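Local coordinates for acyl-CoA-binding domain-containing protein 1 (Oryza sativa Japonica Group, PDB 5H3G) that binds medium- and long-chain acyl-CoA esters with high affinity, binds phosphatidic acid and phosphatidylcholine in vitro, and may take part in phospholipid biosynthesis, at residues Gln12-Ala17 and Ser76-Lys81; Tyr33-Gln38 and Lys64-Lys69; Gly42-Ala47 and Ala58-Trp63. All coordinates share one frame; numbering follows the deposited sequence.

Contact 1: Gln12-Ala17 and Ser76-Lys81; sequences QYAEKA and SDYITK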
ATOM      1  N   GLN A  12      11.194  -6.979   0.229  1.00 21.70           N
ATOM      2  CA  GLN A  12      11.325  -7.453   1.603  1.00 23.44           C
ATOM      3  C   GLN A  12      10.161  -6.976   2.462  1.00 20.60           C
ATOM      4  O   GLN A  12       9.551  -7.764   3.195  1.00 21.72           O
ATOM      5  CB  GLN A  12      12.661  -6.997   2.187  1.00 26.97           C
ATOM      6  CG  GLN A  12      13.868  -7.708   1.582  1.00 43.63           C
ATOM      7  CD  GLN A  12      15.193  -7.145   2.069  1.00 58.42           C
ATOM      8  OE1 GLN A  12      15.254  -6.463   3.095  1.00 65.61           O
ATOM      9  NE2 GLN A  12      16.260  -7.423   1.329  1.00 61.12           N
ATOM     10  N   TYR A  13       9.827  -5.692   2.381  1.00 16.95           N
ATOM     11  CA  TYR A  13       8.756  -5.188   3.227  1.00 15.71           C
ATOM     12  C   TYR A  13       7.387  -5.639   2.748  1.00 14.11           C
ATOM     13  O   TYR A  13       6.480  -5.796   3.569  1.00 17.42           O
ATOM     14  CB  TYR A  13       8.843  -3.675   3.333  1.00 17.11           C
ATOM     15  CG  TYR A  13       9.874  -3.302   4.363  1.00 18.84           C
ATOM     16  CD1 TYR A  13       9.635  -3.522   5.710  1.00 26.72           C
ATOM     17  CD2 TYR A  13      11.100  -2.774   3.987  1.00 18.70           C
ATOM     18  CE1 TYR A  13      10.581  -3.212   6.659  1.00 28.74           C
ATOM     19  CE2 TYR A  13      12.050  -2.456   4.925  1.00 19.63           C
ATOM     20  CZ  TYR A  13      11.785  -2.672   6.262  1.00 27.12           C
ATOM     21  OH  TYR A  13      12.728  -2.353   7.212  1.00 28.30           O
ATOM     22  N   ALA A  14       7.205  -5.865   1.440  1.00 12.77           N
ATOM     23  CA  ALA A  14       5.948  -6.468   1.005  1.00 13.00           C
ATOM     24  C   ALA A  14       5.781  -7.852   1.618  1.00 18.09           C
ATOM     25  O   ALA A  14       4.667  -8.245   1.984  1.00 16.33           O
ATOM     26  CB  ALA A  14       5.884  -6.544  -0.520  1.00 13.75           C
ATOM     27  N   GLU A  15       6.884  -8.584   1.778  1.00 15.44           N
ATOM     28  CA  GLU A  15       6.813  -9.875   2.460  1.00 15.20           C
ATOM     29  C   GLU A  15       6.558  -9.697   3.951  1.00 16.03           C
ATOM     30  O   GLU A  15       5.755 -10.428   4.541  1.00 21.05           O
ATOM     31  CB  GLU A  15       8.099 -10.665   2.215  1.00 28.09           C
ATOM     32  CG  GLU A  15       8.231 -11.132   0.770  1.00 41.62           C
ATOM     33  CD  GLU A  15       9.609 -11.670   0.425  1.00 57.09           C
ATOM     34  OE1 GLU A  15      10.451 -11.791   1.338  1.00 62.46           O
ATOM     35  OE2 GLU A  15       9.848 -11.967  -0.767  1.00 60.68           O
ATOM     36  N   LYS A  16       7.217  -8.722   4.576  1.00 15.25           N
ATOM     37  CA  LYS A  16       7.030  -8.524   6.008  1.00 16.88           C
ATOM     38  C   LYS A  16       5.628  -8.014   6.322  1.00 17.32           C
ATOM     39  O   LYS A  16       5.129  -8.227   7.435  1.00 16.36           O
ATOM     40  CB  LYS A  16       8.083  -7.553   6.542  1.00 20.15           C
ATOM     41  CG  LYS A  16       9.499  -8.102   6.554  1.00 22.04           C
ATOM     42  CD  LYS A  16      10.445  -7.024   7.048  1.00 32.24           C
ATOM     43  CE  LYS A  16      11.833  -7.570   7.307  1.00 40.91           C
ATOM     44  NZ  LYS A  16      12.629  -6.610   8.130  1.00 46.06           N
ATOM     45  N   ALA A  17       4.976  -7.355   5.354  1.00 15.86           N
ATOM     46  CA  ALA A  17       3.624  -6.859   5.581  1.00 13.21           C
ATOM     47  C   ALA A  17       2.662  -7.993   5.909  1.00 12.81           C
ATOM     48  O   ALA A  17       1.669  -7.779   6.620  1.00 16.37           O
ATOM     49  CB  ALA A  17       3.126  -6.072   4.363  1.00 13.67           C
ATOM     50  N   SER A  76       8.853   3.745  -2.169  1.00 21.10           N
ATOM     51  CA  SER A  76       9.325   4.486  -1.013  1.00 18.28           C
ATOM     52  C   SER A  76       8.242   4.627   0.044  1.00 16.30           C
ATOM     53  O   SER A  76       8.446   4.293   1.219  1.00 15.78           O
ATOM     54  CB  SER A  76       9.784   5.881  -1.472  1.00 18.98           C
ATOM     55  OG  SER A  76      10.683   5.774  -2.542  1.00 27.39           O
ATOM     56  N   ASP A  77       7.103   5.180  -0.352  1.00 16.50           N
ATOM     57  CA  ASP A  77       6.039   5.430   0.607  1.00 17.07           C
ATOM     58  C   ASP A  77       5.517   4.130   1.179  1.00 15.16           C
ATOM     59  O   ASP A  77       5.290   4.031   2.384  1.00 14.67           O
ATOM     60  CB  ASP A  77       4.907   6.194  -0.051  1.00 16.60           C
ATOM     61  CG  ASP A  77       5.303   7.580  -0.419  1.00 28.63           C
ATOM     62  OD1 ASP A  77       6.129   8.147   0.319  1.00 23.63           O
ATOM     63  OD2 ASP A  77       4.808   8.079  -1.445  1.00 30.15           O
ATOM     64  N   TYR A  78       5.304   3.129   0.319  1.00 14.96           N
ATOM     65  CA  TYR A  78       4.830   1.830   0.793  1.00 14.13           C
ATOM     66  C   TYR A  78       5.733   1.309   1.902  1.00 13.60           C
ATOM     67  O   TYR A  78       5.261   0.893   2.968  1.00 12.97           O
ATOM     68  CB  TYR A  78       4.761   0.836  -0.380  1.00 14.19           C
ATOM     69  CG  TYR A  78       4.381  -0.559   0.072  1.00 13.42           C
ATOM     70  CD1 TYR A  78       3.050  -0.919   0.203  1.00 13.16           C
ATOM     71  CD2 TYR A  78       5.359  -1.485   0.420  1.00 13.04           C
ATOM     72  CE1 TYR A  78       2.692  -2.205   0.645  1.00 12.51           C
ATOM     73  CE2 TYR A  78       5.015  -2.763   0.867  1.00 12.64           C
ATOM     74  CZ  TYR A  78       3.681  -3.102   0.981  1.00 12.11           C
ATOM     75  OH  TYR A  78       3.335  -4.364   1.445  1.00 12.22           O
ATOM     76  N   ILE A  79       7.046   1.358   1.671  1.00 13.93           N
ATOM     77  CA  ILE A  79       8.009   0.886   2.660  1.00 14.30           C
ATOM     78  C   ILE A  79       7.866   1.666   3.962  1.00 13.50           C
ATOM     79  O   ILE A  79       7.839   1.076   5.047  1.00 14.17           O
ATOM     80  CB  ILE A  79       9.441   0.976   2.103  1.00 15.62           C
ATOM     81  CG1 ILE A  79       9.644  -0.092   1.024  1.00 16.15           C
ATOM     82  CG2 ILE A  79      10.460   0.773   3.212  1.00 18.94           C
ATOM     83  CD1 ILE A  79      10.803   0.214   0.094  1.00 22.28           C
ATOM     84  N   THR A  80       7.764   2.998   3.882  1.00 14.16           N
ATOM     85  CA  THR A  80       7.675   3.772   5.121  0.52 14.24           C
ATOM     86  C   THR A  80       6.379   3.477   5.862  1.00 13.63           C
ATOM     87  O   THR A  80       6.375   3.395   7.096  1.00 14.87           O
ATOM     88  CB  THR A  80       7.828   5.277   4.863  0.52 15.19           C
ATOM     89  OG1 THR A  80       6.739   5.792   4.078  0.52 15.42           O
ATOM     90  CG2 THR A  80       9.140   5.561   4.160  0.52 15.86           C
ATOM     91  N   LYS A  81       5.273   3.285   5.139  1.00 13.80           N
ATOM     92  CA  LYS A  81       4.014   2.970   5.817  1.00 12.98           C
ATOM     93  C   LYS A  81       4.058   1.590   6.462  1.00 14.29           C
ATOM     94  O   LYS A  81       3.578   1.414   7.592  1.00 13.83           O
ATOM     95  CB  LYS A  81       2.844   3.047   4.831  1.00 13.19           C
ATOM     96  CG  LYS A  81       2.573   4.457   4.307  1.00 21.73           C
ATOM     97  CD  LYS A  81       2.128   5.384   5.425  1.00 26.99           C
ATOM     98  CE  LYS A  81       1.864   6.785   4.908  1.00 37.02           C
ATOM     99  NZ  LYS A  81       1.124   6.757   3.623  1.00 41.58           N
TER
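Y13 and I79 mark the closest backbone approach, CA to CA 6.1 Å, between segments of helix 4-17 and helix 71-92 that run broadly parallel, their axes 9.7 Å apart and inclined at 39°. This pairing of the first and last helices belongs to the four-helix bundle of the acyl-CoA-binding protein family. I79 directs its CG2 branch, anti to its backbone N, at one ortho carbon of the Y13 ring, with CG2 and CD2 of Y13 3.7 Å apart; the two side chains cross at about a right angle, and the methyl meets the ring obliquely. Further round the helix, Y78 holds CG anti to its backbone N (chi1 175°), which carries the ring across to helix 4-17. It arrives edge first: A14 N and A14 CA lie near the ring plane, and the hydroxyl lies against two alanines three residues apart, about one helical turn, with Y78 OH 3.4 Å from A14 CA and also 3.4 Å from A17 CB. A14 CB lies 4.1 Å from Y78 CE2. Small side chains at these positions let the phenol come close to the helix backbone. F10 adds a second aromatic neighbour to Y78, the rings inclined at about 60°, and Y13 also packs on V82 and L86, later on helix 71-92. No hydrogen bond links the two segments, so the contact rests on van der Waals packing, including that of the Y78 hydroxyl against the two alanines. Y78 is an acyl-CoA-binding residue by similarity; the packing of its outer edge against A14 and A17 is consistent with a ring held in a defined orientation beside the ligand site.

Contact 2: Tyr33-Gln38 and Lys64-Lys69; sequences YGLYKQ and KAVEGK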
ATOM      1  N   TYR A  33      -2.751  -0.813   0.222  1.00 10.42           N
ATOM      2  CA  TYR A  33      -3.225  -1.266  -1.080  1.00 11.29           C
ATOM      3  C   TYR A  33      -2.919  -0.227  -2.148  1.00 11.44           C
ATOM      4  O   TYR A  33      -2.339  -0.544  -3.192  1.00 12.40           O
ATOM      5  CB  TYR A  33      -4.730  -1.583  -1.027  1.00 11.08           C
ATOM      6  CG  TYR A  33      -5.331  -1.879  -2.396  1.00 11.56           C
ATOM      7  CD1 TYR A  33      -5.299  -3.163  -2.934  1.00 17.44           C
ATOM      8  CD2 TYR A  33      -5.902  -0.862  -3.161  1.00 11.96           C
ATOM      9  CE1 TYR A  33      -5.836  -3.425  -4.202  1.00 15.79           C
ATOM     10  CE2 TYR A  33      -6.422  -1.110  -4.426  1.00 12.53           C
ATOM     11  CZ  TYR A  33      -6.394  -2.387  -4.931  1.00 16.69           C
ATOM     12  OH  TYR A  33      -6.934  -2.611  -6.183  1.00 18.69           O
ATOM     13  N   GLY A  34      -3.286   1.027  -1.899  1.00 13.46           N
ATOM     14  CA  GLY A  34      -3.102   2.034  -2.934  1.00 14.68           C
ATOM     15  C   GLY A  34      -1.649   2.208  -3.320  1.00 13.74           C
ATOM     16  O   GLY A  34      -1.317   2.307  -4.507  1.00 13.41           O
ATOM     17  N   LEU A  35      -0.760   2.245  -2.327  1.00 12.17           N
ATOM     18  CA  LEU A  35       0.658   2.410  -2.614  1.00 13.48           C
ATOM     19  C   LEU A  35       1.227   1.177  -3.296  1.00 13.24           C
ATOM     20  O   LEU A  35       2.093   1.290  -4.167  1.00 13.06           O
ATOM     21  CB  LEU A  35       1.430   2.713  -1.334  1.00 11.91           C
ATOM     22  CG  LEU A  35       1.188   4.109  -0.781  1.00 13.14           C
ATOM     23  CD1 LEU A  35       1.747   4.182   0.632  1.00 14.79           C
ATOM     24  CD2 LEU A  35       1.878   5.072  -1.712  1.00 14.14           C
ATOM     25  N   TYR A  36       0.762  -0.018  -2.918  1.00 10.66           N
ATOM     26  CA  TYR A  36       1.259  -1.220  -3.572  1.00 11.71           C
ATOM     27  C   TYR A  36       0.878  -1.238  -5.046  1.00 11.21           C
ATOM     28  O   TYR A  36       1.707  -1.552  -5.908  1.00 11.55           O
ATOM     29  CB  TYR A  36       0.716  -2.462  -2.871  1.00 10.70           C
ATOM     30  CG  TYR A  36       1.337  -3.738  -3.397  1.00 10.90           C
ATOM     31  CD1 TYR A  36       2.541  -4.197  -2.900  1.00 10.93           C
ATOM     32  CD2 TYR A  36       0.725  -4.462  -4.412  1.00 11.31           C
ATOM     33  CE1 TYR A  36       3.117  -5.375  -3.376  1.00 12.39           C
ATOM     34  CE2 TYR A  36       1.291  -5.621  -4.907  1.00 13.62           C
ATOM     35  CZ  TYR A  36       2.494  -6.081  -4.384  1.00 12.18           C
ATOM     36  OH  TYR A  36       3.059  -7.241  -4.863  1.00 14.12           O
ATOM     37  N   LYS A  37      -0.384  -0.931  -5.350  1.00 11.34           N
ATOM     38  CA  LYS A  37      -0.797  -0.788  -6.744  1.00 11.88           C
ATOM     39  C   LYS A  37       0.064   0.239  -7.469  1.00 13.22           C
ATOM     40  O   LYS A  37       0.603  -0.028  -8.552  1.00 12.87           O
ATOM     41  CB  LYS A  37      -2.264  -0.386  -6.812  1.00 14.43           C
ATOM     42  CG  LYS A  37      -3.231  -1.433  -6.251  1.00 12.11           C
ATOM     43  CD  LYS A  37      -3.096  -2.756  -6.990  1.00 12.48           C
ATOM     44  CE  LYS A  37      -3.364  -2.637  -8.489  1.00 13.23           C
ATOM     45  NZ  LYS A  37      -3.572  -4.002  -9.074  1.00 14.58           N
ATOM     46  N   GLN A  38       0.168   1.437  -6.904  1.00 13.21           N
ATOM     47  CA  GLN A  38       0.926   2.502  -7.560  1.00 16.05           C
ATOM     48  C   GLN A  38       2.379   2.100  -7.778  1.00 13.48           C
ATOM     49  O   GLN A  38       2.948   2.350  -8.849  1.00 16.78           O
ATOM     50  CB  GLN A  38       0.848   3.776  -6.724  1.00 12.28           C
ATOM     51  CG  GLN A  38       1.423   4.977  -7.455  1.00 12.84           C
ATOM     52  CD  GLN A  38       0.567   5.398  -8.637  1.00 19.51           C
ATOM     53  OE1 GLN A  38      -0.621   5.067  -8.727  1.00 16.73           O
ATOM     54  NE2 GLN A  38       1.173   6.136  -9.566  1.00 19.07           N
ATOM     55  N   LYS A  64      -6.313   5.794  -6.601  1.00 15.50           N
ATOM     56  CA  LYS A  64      -6.431   7.104  -7.242  1.00 18.84           C
ATOM     57  C   LYS A  64      -5.710   8.187  -6.442  1.00 19.87           C
ATOM     58  O   LYS A  64      -5.104   9.107  -7.016  1.00 20.15           O
ATOM     59  CB  LYS A  64      -7.913   7.444  -7.412  1.00 16.73           C
ATOM     60  CG  LYS A  64      -8.212   8.809  -8.022  1.00 17.14           C
ATOM     61  CD  LYS A  64      -7.652   8.957  -9.416  1.00 20.27           C
ATOM     62  CE  LYS A  64      -8.116  10.268 -10.049  1.00 25.77           C
ATOM     63  NZ  LYS A  64      -7.704  10.393 -11.483  1.00 30.64           N
ATOM     64  N   ALA A  65      -5.736   8.072  -5.113  1.00 19.72           N
ATOM     65  CA  ALA A  65      -5.187   9.115  -4.257  1.00 18.14           C
ATOM     66  C   ALA A  65      -3.678   9.268  -4.390  1.00 22.00           C
ATOM     67  O   ALA A  65      -3.147  10.335  -4.055  1.00 19.75           O
ATOM     68  CB  ALA A  65      -5.549   8.843  -2.798  1.00 15.77           C
ATOM     69  N   VAL A  66      -2.967   8.249  -4.857  1.00 14.64           N
ATOM     70  CA  VAL A  66      -1.520   8.338  -4.997  1.00 16.45           C
ATOM     71  C   VAL A  66      -1.116   8.402  -6.467  1.00 17.10           C
ATOM     72  O   VAL A  66       0.041   8.162  -6.807  1.00 17.22           O
ATOM     73  CB  VAL A  66      -0.816   7.190  -4.255  1.00 13.60           C
ATOM     74  CG1 VAL A  66      -0.967   7.375  -2.756  1.00 15.18           C
ATOM     75  CG2 VAL A  66      -1.425   5.832  -4.672  1.00 15.22           C
ATOM     76  N   GLU A  67      -2.067   8.723  -7.344  1.00 15.95           N
ATOM     77  CA  GLU A  67      -1.761   8.895  -8.756  1.00 17.82           C
ATOM     78  C   GLU A  67      -0.649   9.923  -8.952  1.00 18.67           C
ATOM     79  O   GLU A  67      -0.576  10.925  -8.234  1.00 20.40           O
ATOM     80  CB  GLU A  67      -3.012   9.334  -9.514  1.00 19.35           C
ATOM     81  CG  GLU A  67      -2.841   9.305 -11.025  1.00 23.71           C
ATOM     82  CD  GLU A  67      -4.153   9.385 -11.783  1.00 30.83           C
ATOM     83  OE1 GLU A  67      -5.120   9.961 -11.255  1.00 27.48           O
ATOM     84  OE2 GLU A  67      -4.214   8.866 -12.918  1.00 37.02           O
ATOM     85  N   GLY A  68       0.231   9.649  -9.917  1.00 18.38           N
ATOM     86  CA  GLY A  68       1.337  10.527 -10.240  1.00 25.48           C
ATOM     87  C   GLY A  68       2.666  10.179  -9.599  1.00 27.44           C
ATOM     88  O   GLY A  68       3.676  10.817  -9.936  1.00 29.06           O
ATOM     89  N   LYS A  69       2.716   9.205  -8.688  1.00 19.45           N
ATOM     90  CA  LYS A  69       3.982   8.894  -8.040  1.00 20.36           C
ATOM     91  C   LYS A  69       4.795   7.935  -8.907  1.00 27.67           C
ATOM     92  O   LYS A  69       4.265   6.947  -9.422  1.00 29.15           O
ATOM     93  CB  LYS A  69       3.748   8.281  -6.655  1.00 19.12           C
ATOM     94  CG  LYS A  69       2.994   9.158  -5.658  1.00 20.06           C
ATOM     95  CD  LYS A  69       3.005   8.491  -4.279  1.00 22.02           C
ATOM     96  CE  LYS A  69       2.305   9.324  -3.222  1.00 22.55           C
ATOM     97  NZ  LYS A  69       3.094  10.514  -2.800  1.00 23.54           N
TER
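Two successive beta turns, a type I turn from K64 to E67 and a type II turn from V66 to K69, form the loop between helix 57-64 and helix 71-92 and press V66 and K69 against helix 26-41. The YGLYK stretch on that helix, Y33 to K37, probably binds acyl-CoA, as in related proteins, so the loop backs a helix that is likely to contribute to the ligand site. V66 is the wedge: its CG2 lies directly against the carbonyl oxygen of G34, which has no side chain, at 3.5 Å from G34 O, and touches Q38 CB at 3.7 Å. The CG1 of V66 meets L35 CD2 at 3.8 Å, the two branched side chains crossing at about a right angle. G68 takes positive phi (96°) at the third position of the type II turn, where the chain reverses toward K69. Q38 holds the loop from the helix side. With CG anti to its backbone N and the chain bent at chi2 (69°), its amide is brought up to the turn, CD 3.4 Å from V66 O. One N-H of Q38 NE2 goes to D43 OD1, and this same carboxylate oxygen accepts from G68 N, so D43 joins the glutamine and the turn. A salt bridge from K64 NZ to E67 OE1 ties the loop from within. The second N-H of Q38 NE2 goes to K69 O at 3.2 Å with a nearly straight N-H...O angle of 175°, lying in the carbonyl plane on a lone pair.

Contact 3: Gly42-Ala47 and Ala58-Trp63; sequences GDVNTA and AKWDAW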
ATOM      1  N   GLY A  42       1.653   1.339 -11.429  1.00 17.33           N
ATOM      2  CA  GLY A  42       1.503   2.727 -11.839  1.00 18.16           C
ATOM      3  C   GLY A  42       0.087   3.257 -11.683  1.00 17.61           C
ATOM      4  O   GLY A  42      -0.721   2.751 -10.895  1.00 16.81           O
ATOM      5  N   ASP A  43      -0.211   4.298 -12.463  1.00 18.56           N
ATOM      6  CA  ASP A  43      -1.448   5.047 -12.288  1.00 19.94           C
ATOM      7  C   ASP A  43      -2.662   4.159 -12.500  1.00 19.22           C
ATOM      8  O   ASP A  43      -2.691   3.328 -13.413  1.00 23.20           O
ATOM      9  CB  ASP A  43      -1.533   6.210 -13.281  1.00 20.14           C
ATOM     10  CG  ASP A  43      -0.630   7.378 -12.921  1.00 24.50           C
ATOM     11  OD1 ASP A  43      -0.072   7.402 -11.809  1.00 20.82           O
ATOM     12  OD2 ASP A  43      -0.480   8.290 -13.773  1.00 25.67           O
ATOM     13  N   VAL A  44      -3.695   4.389 -11.687  1.00 17.97           N
ATOM     14  CA  VAL A  44      -4.950   3.674 -11.877  1.00 18.17           C
ATOM     15  C   VAL A  44      -5.491   3.966 -13.265  1.00 26.39           C
ATOM     16  O   VAL A  44      -5.536   5.119 -13.709  1.00 24.43           O
ATOM     17  CB  VAL A  44      -5.958   4.031 -10.773  1.00 20.97           C
ATOM     18  CG1 VAL A  44      -6.264   5.523 -10.761  1.00 20.11           C
ATOM     19  CG2 VAL A  44      -7.231   3.218 -10.942  1.00 21.62           C
ATOM     20  N   ASN A  45      -5.889   2.904 -13.963  1.00 29.03           N
ATOM     21  CA  ASN A  45      -6.269   2.937 -15.369  1.00 37.90           C
ATOM     22  C   ASN A  45      -7.719   2.510 -15.567  1.00 37.73           C
ATOM     23  O   ASN A  45      -8.049   1.860 -16.559  1.00 39.70           O
ATOM     24  CB  ASN A  45      -5.340   2.041 -16.188  1.00 44.20           C
ATOM     25  CG  ASN A  45      -5.379   0.586 -15.727  1.00 46.14           C
ATOM     26  OD1 ASN A  45      -5.422   0.298 -14.529  1.00 41.14           O
ATOM     27  ND2 ASN A  45      -5.384  -0.338 -16.686  1.00 51.21           N
ATOM     28  N   THR A  46      -8.590   2.850 -14.621  1.00 34.67           N
ATOM     29  CA  THR A  46     -10.013   2.561 -14.725  1.00 38.54           C
ATOM     30  C   THR A  46     -10.802   3.733 -14.165  1.00 37.49           C
ATOM     31  O   THR A  46     -10.256   4.620 -13.503  1.00 33.24           O
ATOM     32  CB  THR A  46     -10.397   1.267 -13.994  1.00 35.12           C
ATOM     33  OG1 THR A  46      -9.800   1.243 -12.691  1.00 30.81           O
ATOM     34  CG2 THR A  46      -9.943   0.056 -14.773  1.00 40.10           C
ATOM     35  N   ALA A  47     -12.098   3.740 -14.454  1.00 33.50           N
ATOM     36  CA  ALA A  47     -12.974   4.773 -13.929  1.00 31.34           C
ATOM     37  C   ALA A  47     -13.430   4.403 -12.525  1.00 23.12           C
ATOM     38  O   ALA A  47     -13.505   3.226 -12.165  1.00 25.93           O
ATOM     39  CB  ALA A  47     -14.187   4.972 -14.838  1.00 37.21           C
ATOM     40  N   ALA A  58     -13.680   1.879  -2.302  1.00 16.57           N
ATOM     41  CA  ALA A  58     -12.669   2.313  -1.344  1.00 14.87           C
ATOM     42  C   ALA A  58     -11.259   1.974  -1.817  1.00 13.81           C
ATOM     43  O   ALA A  58     -10.346   2.801  -1.690  1.00 14.86           O
ATOM     44  CB  ALA A  58     -12.941   1.691   0.028  1.00 16.68           C
ATOM     45  N   LYS A  59     -11.052   0.759  -2.333  1.00 13.85           N
ATOM     46  CA  LYS A  59      -9.744   0.385  -2.865  1.00 15.18           C
ATOM     47  C   LYS A  59      -9.363   1.257  -4.053  1.00 12.63           C
ATOM     48  O   LYS A  59      -8.238   1.758  -4.137  1.00 13.49           O
ATOM     49  CB  LYS A  59      -9.734  -1.090  -3.269  1.00 16.15           C
ATOM     50  CG  LYS A  59      -9.618  -2.051  -2.098  1.00 19.82           C
ATOM     51  CD  LYS A  59      -9.580  -3.507  -2.565  1.00 23.06           C
ATOM     52  CE  LYS A  59      -9.113  -4.423  -1.440  1.00 29.45           C
ATOM     53  NZ  LYS A  59      -9.141  -5.869  -1.823  1.00 30.61           N
ATOM     54  N   TRP A  60     -10.288   1.439  -4.996  1.00 16.57           N
ATOM     55  CA  TRP A  60      -9.985   2.279  -6.151  1.00 14.69           C
ATOM     56  C   TRP A  60      -9.626   3.695  -5.713  1.00 13.82           C
ATOM     57  O   TRP A  60      -8.643   4.278  -6.193  1.00 15.71           O
ATOM     58  CB  TRP A  60     -11.175   2.281  -7.103  1.00 16.02           C
ATOM     59  CG  TRP A  60     -10.914   2.969  -8.414  1.00 15.93           C
ATOM     60  CD1 TRP A  60     -10.628   2.364  -9.604  1.00 20.13           C
ATOM     61  CD2 TRP A  60     -10.950   4.379  -8.679  1.00 16.44           C
ATOM     62  NE1 TRP A  60     -10.470   3.306 -10.588  1.00 21.72           N
ATOM     63  CE2 TRP A  60     -10.658   4.551 -10.049  1.00 20.40           C
ATOM     64  CE3 TRP A  60     -11.187   5.513  -7.892  1.00 17.12           C
ATOM     65  CZ2 TRP A  60     -10.603   5.811 -10.648  1.00 24.52           C
ATOM     66  CZ3 TRP A  60     -11.139   6.760  -8.492  1.00 23.66           C
ATOM     67  CH2 TRP A  60     -10.844   6.898  -9.857  1.00 21.54           C
ATOM     68  N   ASP A  61     -10.380   4.244  -4.759  1.00 13.54           N
ATOM     69  CA  ASP A  61     -10.099   5.586  -4.257  1.00 14.39           C
ATOM     70  C   ASP A  61      -8.715   5.669  -3.625  1.00 13.11           C
ATOM     71  O   ASP A  61      -8.011   6.674  -3.777  1.00 14.15           O
ATOM     72  CB  ASP A  61     -11.164   6.006  -3.243  1.00 16.36           C
ATOM     73  CG  ASP A  61     -12.471   6.433  -3.899  1.00 18.07           C
ATOM     74  OD1 ASP A  61     -12.514   6.642  -5.130  1.00 19.24           O
ATOM     75  OD2 ASP A  61     -13.473   6.572  -3.168  1.00 18.64           O
ATOM     76  N   ALA A  62      -8.302   4.623  -2.900  1.00 12.45           N
ATOM     77  CA  ALA A  62      -6.985   4.657  -2.281  1.00 12.11           C
ATOM     78  C   ALA A  62      -5.893   4.689  -3.338  1.00 12.41           C
ATOM     79  O   ALA A  62      -4.853   5.330  -3.157  1.00 15.63           O
ATOM     80  CB  ALA A  62      -6.807   3.445  -1.361  1.00 12.79           C
ATOM     81  N   TRP A  63      -6.110   3.991  -4.450  1.00 12.73           N
ATOM     82  CA  TRP A  63      -5.127   3.959  -5.524  1.00 13.20           C
ATOM     83  C   TRP A  63      -5.126   5.284  -6.282  1.00 15.55           C
ATOM     84  O   TRP A  63      -4.066   5.860  -6.551  1.00 15.43           O
ATOM     85  CB  TRP A  63      -5.457   2.773  -6.434  1.00 13.57           C
ATOM     86  CG  TRP A  63      -4.531   2.475  -7.549  1.00 14.21           C
ATOM     87  CD1 TRP A  63      -3.318   3.041  -7.813  1.00 17.72           C
ATOM     88  CD2 TRP A  63      -4.750   1.495  -8.568  1.00 15.42           C
ATOM     89  NE1 TRP A  63      -2.776   2.480  -8.952  1.00 16.01           N
ATOM     90  CE2 TRP A  63      -3.638   1.528  -9.429  1.00 16.43           C
ATOM     91  CE3 TRP A  63      -5.783   0.595  -8.833  1.00 15.75           C
ATOM     92  CZ2 TRP A  63      -3.537   0.691 -10.542  1.00 16.54           C
ATOM     93  CZ3 TRP A  63      -5.683  -0.225  -9.941  1.00 18.85           C
ATOM     94  CH2 TRP A  63      -4.570  -0.172 -10.776  1.00 17.63           C
TER
HETATM   95  O   HOH W   1      -3.213   6.049  -9.315  1.00 17.05           O
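W60 and W63 both place CG anti to the backbone N, but their second torsions differ, 101° against 7°, so the two indoles reach the 42-47 loop in different orientations with V44 packed against both. V44 CB sits over the face of W63, 3.6 Å from the centroid of the five-membered ring, a CH-pi contact. Its CG2, anti to the backbone N, extends toward the other indole and lies 3.7 Å from W60 CD1. Each pyrrole N-H is turned to the loop. W63 NE1 donates to G42 O at 2.8 Å, with the acceptor in the ring plane and the donor almost end-on to the carbonyl (C=O...N 161°). G42, with positive phi, is where the chain leaves helix 26-41, so the tryptophan fastens the start of the loop. W60 NE1 instead shares its proton weakly between T46 OG1 at 3.0 Å and T46 O at 3.2 Å, both bent bonds. A47 C lies over the rim of one face of W60 and V44 CG1 over the rim of the opposite face, so the loop wraps round this indole. A water adds a bridge, accepting from V44 N at 2.9 Å and donating to W63 O, also at 2.9 Å. Beyond the segments, R48 and P49 touch W60, and R48 forms a salt bridge to D61 OD1. The same helix carries K59, a probable acyl-CoA ligand. Helix 57-64 is thereby tied to the loop that leads into it, while W63 also packs on K37, Q38 and V41, wedged between that loop and the last turns of helix 26-41.

Contacts 1 and 3 lie toward the surface on opposite sides of the chain's centre; contact 2, partly buried, has Q38, L35 and G34 inside. Contact 1 pairs two helices by packing, without a hydrogen bond, whereas contacts 2 and 3 set helices against loops and add hydrogen bonds to main-chain carbonyls. Contacts 2 and 3 adjoin, centres about 7 Å apart, joined through D43 and by Y33 packing on K59; their loops connect helices 26-41, 57-64 and 71-92. Contact 1 meets contact 2 where L35 packs on D77, Y78 and K81. Each contact includes at least one residue that probably binds acyl-CoA, though in contact 3 K59 takes no part in the packing.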